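Local structure of endo-1,4-beta-xylanase (Bacteroides thetaiotaomicron VPI-5482, 3KST) at residues V200-Y205 with Y219-T224. The protein probably hydrolyses glycosidic bonds in xylan-type polysaccharides, as a calcium-binding member of glycosyl hydrolase family 43. Sequence-based numbering, arbitrary orientation. Where two conformers were deposited one is given.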
ATOM      1  N   VAL A 200       6.017 -19.457  -3.841  1.00 15.09           N
ATOM      2  CA  VAL A 200       4.622 -19.077  -4.045  1.00 14.63           C
ATOM      3  C   VAL A 200       4.531 -17.566  -3.934  1.00 13.16           C
ATOM      4  O   VAL A 200       5.177 -16.973  -3.047  1.00 13.42           O
ATOM      5  CB  VAL A 200       3.708 -19.785  -3.022  1.00 14.41           C
ATOM      6  CG1 VAL A 200       2.258 -19.438  -3.295  1.00 14.58           C
ATOM      7  CG2 VAL A 200       3.912 -21.315  -3.121  1.00 15.93           C
ATOM      8  N   TYR A 201       3.790 -16.959  -4.862  1.00 11.41           N
ATOM      9  CA  TYR A 201       3.570 -15.500  -4.905  1.00 11.16           C
ATOM     10  C   TYR A 201       2.207 -15.231  -4.291  1.00 10.94           C
ATOM     11  O   TYR A 201       1.211 -15.825  -4.734  1.00 10.10           O
ATOM     12  CB  TYR A 201       3.599 -14.988  -6.342  1.00 10.60           C
ATOM     13  CG  TYR A 201       4.939 -15.234  -7.006  1.00 11.99           C
ATOM     14  CD1 TYR A 201       5.196 -16.435  -7.678  1.00 12.02           C
ATOM     15  CD2 TYR A 201       5.955 -14.280  -6.956  1.00 10.33           C
ATOM     16  CE1 TYR A 201       6.442 -16.680  -8.290  1.00 10.72           C
ATOM     17  CE2 TYR A 201       7.198 -14.513  -7.564  1.00 11.95           C
ATOM     18  CZ  TYR A 201       7.421 -15.723  -8.242  1.00 11.32           C
ATOM     19  OH  TYR A 201       8.620 -15.994  -8.866  1.00 12.77           O
ATOM     20  N   TYR A 202       2.185 -14.378  -3.257  1.00 10.26           N
ATOM     21  CA  TYR A 202       0.998 -13.999  -2.500  1.00 10.14           C
ATOM     22  C   TYR A 202       0.620 -12.578  -2.835  1.00  9.83           C
ATOM     23  O   TYR A 202       1.450 -11.662  -2.632  1.00 10.10           O
ATOM     24  CB  TYR A 202       1.281 -14.064  -0.989  1.00  9.97           C
ATOM     25  CG  TYR A 202       1.576 -15.447  -0.499  1.00 10.72           C
ATOM     26  CD1 TYR A 202       2.849 -16.000  -0.645  1.00 10.06           C
ATOM     27  CD2 TYR A 202       0.575 -16.225   0.121  1.00 11.27           C
ATOM     28  CE1 TYR A 202       3.112 -17.277  -0.196  1.00 10.29           C
ATOM     29  CE2 TYR A 202       0.820 -17.495   0.550  1.00 12.35           C
ATOM     30  CZ  TYR A 202       2.103 -18.021   0.401  1.00 11.70           C
ATOM     31  OH  TYR A 202       2.384 -19.283   0.813  1.00 13.42           O
ATOM     32  N   LEU A 203      -0.588 -12.411  -3.382  1.00  9.35           N
ATOM     33  CA  LEU A 203      -1.132 -11.103  -3.735  0.50  9.80           C
ATOM     34  C   LEU A 203      -2.178 -10.779  -2.677  1.00  9.87           C
ATOM     35  O   LEU A 203      -3.243 -11.419  -2.628  1.00  9.81           O
ATOM     36  CB  LEU A 203      -1.718 -11.114  -5.149  0.50  9.37           C
ATOM     37  CG  LEU A 203      -2.190  -9.806  -5.798  0.50 10.77           C
ATOM     38  CD1 LEU A 203      -2.442 -10.047  -7.305  0.50  9.99           C
ATOM     39  CD2 LEU A 203      -3.408  -9.179  -5.160  0.50 11.59           C
ATOM     40  N   ILE A 204      -1.859  -9.793  -1.826  1.00 10.62           N
ATOM     41  CA  ILE A 204      -2.695  -9.362  -0.711  1.00 10.41           C
ATOM     42  C   ILE A 204      -3.400  -8.042  -1.139  1.00 10.44           C
ATOM     43  O   ILE A 204      -2.747  -7.050  -1.565  1.00  9.55           O
ATOM     44  CB  ILE A 204      -1.816  -9.222   0.574  1.00 10.68           C
ATOM     45  CG1 ILE A 204      -0.922 -10.470   0.776  1.00 10.72           C
ATOM     46  CG2 ILE A 204      -2.714  -8.987   1.759  1.00 10.27           C
ATOM     47  CD1 ILE A 204       0.372 -10.207   1.513  1.00 14.97           C
ATOM     48  N   TYR A 205      -4.730  -8.034  -1.062  1.00  8.69           N
ATOM     49  CA  TYR A 205      -5.528  -6.937  -1.596  1.00  8.84           C
ATOM     50  C   TYR A 205      -6.713  -6.579  -0.733  1.00  8.74           C
ATOM     51  O   TYR A 205      -7.092  -7.363   0.165  1.00  8.99           O
ATOM     52  CB  TYR A 205      -6.025  -7.344  -3.019  1.00  9.32           C
ATOM     53  CG  TYR A 205      -6.976  -8.529  -3.005  1.00  9.94           C
ATOM     54  CD1 TYR A 205      -6.497  -9.846  -3.102  1.00  8.81           C
ATOM     55  CD2 TYR A 205      -8.365  -8.335  -2.879  1.00  9.99           C
ATOM     56  CE1 TYR A 205      -7.397 -10.951  -3.060  1.00 10.03           C
ATOM     57  CE2 TYR A 205      -9.266  -9.438  -2.826  1.00  8.11           C
ATOM     58  CZ  TYR A 205      -8.761 -10.734  -2.939  1.00 10.47           C
ATOM     59  OH  TYR A 205      -9.602 -11.824  -2.869  1.00  9.18           O
ATOM     60  N   TYR A 219      -6.337 -12.423   0.319  1.00 11.59           N
ATOM     61  CA  TYR A 219      -5.202 -12.747  -0.584  1.00 11.40           C
ATOM     62  C   TYR A 219      -5.522 -13.828  -1.625  1.00 11.56           C
ATOM     63  O   TYR A 219      -6.563 -14.500  -1.552  1.00 11.27           O
ATOM     64  CB  TYR A 219      -3.930 -13.116   0.198  1.00 11.52           C
ATOM     65  CG  TYR A 219      -3.889 -14.514   0.799  1.00 12.51           C
ATOM     66  CD1 TYR A 219      -4.439 -14.770   2.050  1.00 13.39           C
ATOM     67  CD2 TYR A 219      -3.268 -15.585   0.121  1.00 12.68           C
ATOM     68  CE1 TYR A 219      -4.392 -16.048   2.635  1.00 13.04           C
ATOM     69  CE2 TYR A 219      -3.220 -16.881   0.700  1.00 13.18           C
ATOM     70  CZ  TYR A 219      -3.784 -17.098   1.950  1.00 14.24           C
ATOM     71  OH  TYR A 219      -3.764 -18.335   2.532  1.00 15.46           O
ATOM     72  N   ALA A 220      -4.597 -13.938  -2.577  1.00 10.96           N
ATOM     73  CA  ALA A 220      -4.593 -14.934  -3.642  1.00 11.77           C
ATOM     74  C   ALA A 220      -3.164 -15.360  -3.877  1.00 12.43           C
ATOM     75  O   ALA A 220      -2.233 -14.586  -3.634  1.00 11.74           O
ATOM     76  CB  ALA A 220      -5.184 -14.391  -4.926  1.00 12.16           C
ATOM     77  N   THR A 221      -3.000 -16.600  -4.333  1.00 12.06           N
ATOM     78  CA  THR A 221      -1.686 -17.160  -4.602  1.00 12.91           C
ATOM     79  C   THR A 221      -1.517 -17.547  -6.055  1.00 12.78           C
ATOM     80  O   THR A 221      -2.489 -17.747  -6.785  1.00 12.37           O
ATOM     81  CB  THR A 221      -1.374 -18.412  -3.729  1.00 13.70           C
ATOM     82  OG1 THR A 221      -2.308 -19.470  -3.990  1.00 13.68           O
ATOM     83  CG2 THR A 221      -1.437 -18.067  -2.253  1.00 13.10           C
ATOM     84  N   SER A 222      -0.253 -17.707  -6.436  1.00 12.63           N
ATOM     85  CA  SER A 222       0.111 -18.179  -7.766  0.50 13.02           C
ATOM     86  C   SER A 222       1.557 -18.668  -7.771  1.00 12.57           C
ATOM     87  O   SER A 222       2.361 -18.248  -6.942  1.00 12.55           O
ATOM     88  CB  SER A 222      -0.011 -17.042  -8.767  0.50 12.84           C
ATOM     89  OG  SER A 222       0.879 -16.013  -8.406  0.50 15.09           O
ATOM     90  N   ASP A 223       1.864 -19.553  -8.716  1.00 13.66           N
ATOM     91  CA  ASP A 223       3.219 -20.062  -8.912  1.00 14.02           C
ATOM     92  C   ASP A 223       4.025 -19.080  -9.786  1.00 14.26           C
ATOM     93  O   ASP A 223       5.237 -19.278  -9.959  1.00 15.33           O
ATOM     94  CB  ASP A 223       3.209 -21.441  -9.592  1.00 14.89           C
ATOM     95  CG  ASP A 223       2.581 -22.525  -8.747  1.00 15.54           C
ATOM     96  OD1 ASP A 223       2.482 -22.389  -7.519  1.00 18.50           O
ATOM     97  OD2 ASP A 223       2.176 -23.545  -9.342  1.00 19.12           O
ATOM     98  N   THR A 224       3.381 -18.045 -10.354  1.00 14.13           N
ATOM     99  CA  THR A 224       4.088 -17.018 -11.129  1.00 13.67           C
ATOM    100  C   THR A 224       3.705 -15.616 -10.618  1.00 13.31           C
ATOM    101  O   THR A 224       2.636 -15.458 -10.040  1.00 12.51           O
ATOM    102  CB  THR A 224       3.818 -17.170 -12.684  1.00 14.08           C
ATOM    103  OG1 THR A 224       2.921 -16.160 -13.163  1.00 14.16           O
ATOM    104  CG2 THR A 224       3.299 -18.587 -13.044  1.00 16.19           C
TER
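Tyr201 and Leu203 pair with Ser222 and Ala220 as the two hydrogen-bonded pairs of an antiparallel beta hairpin, the middle strands of one four-stranded blade in the five-bladed beta-propeller of family 43. Tyr201 N reaches Ser222 O at 2.8 Å and Leu203 N reaches Ala220 O at 2.7 Å, both almost straight. The return bonds bend more: the N-H...O angle from Ser222 N to Tyr201 O is 138°. CA-H groups of Thr221 and Tyr219 add contacts to Tyr201 O and Leu203 O.

Apolar packing fills the face of Tyr202, Ile204, Tyr219 and Thr221. The Tyr202 and Tyr219 side chains lie side by side, pointing the same way, with their rings oblique, planes at 46°, and Thr221 turns its methyl CG2 to Tyr202 CD2 at 3.6 Å, a contact its beta-branch suits. On the other face, the short Ala220 side chain lets the Tyr205 ring lie alongside, with CE1 3.7 Å from Tyr219 C; Tyr205 OH bonds Glu182, and its side chain lies about 7 Å from that of the predicted proton donor Glu190.

With CG anti to its carbonyl carbon (chi1 -62°), Tyr201 brings its ring alongside the 222-224 backbone, while its OH bonds Asp136. An alanine here is likely to leave Asp136 without this hydroxyl and open a gap beside the backbone of Asp223 and Thr224. Tyr201 CE1 meets Asp223 O at the ring edge, 3.3 Å away.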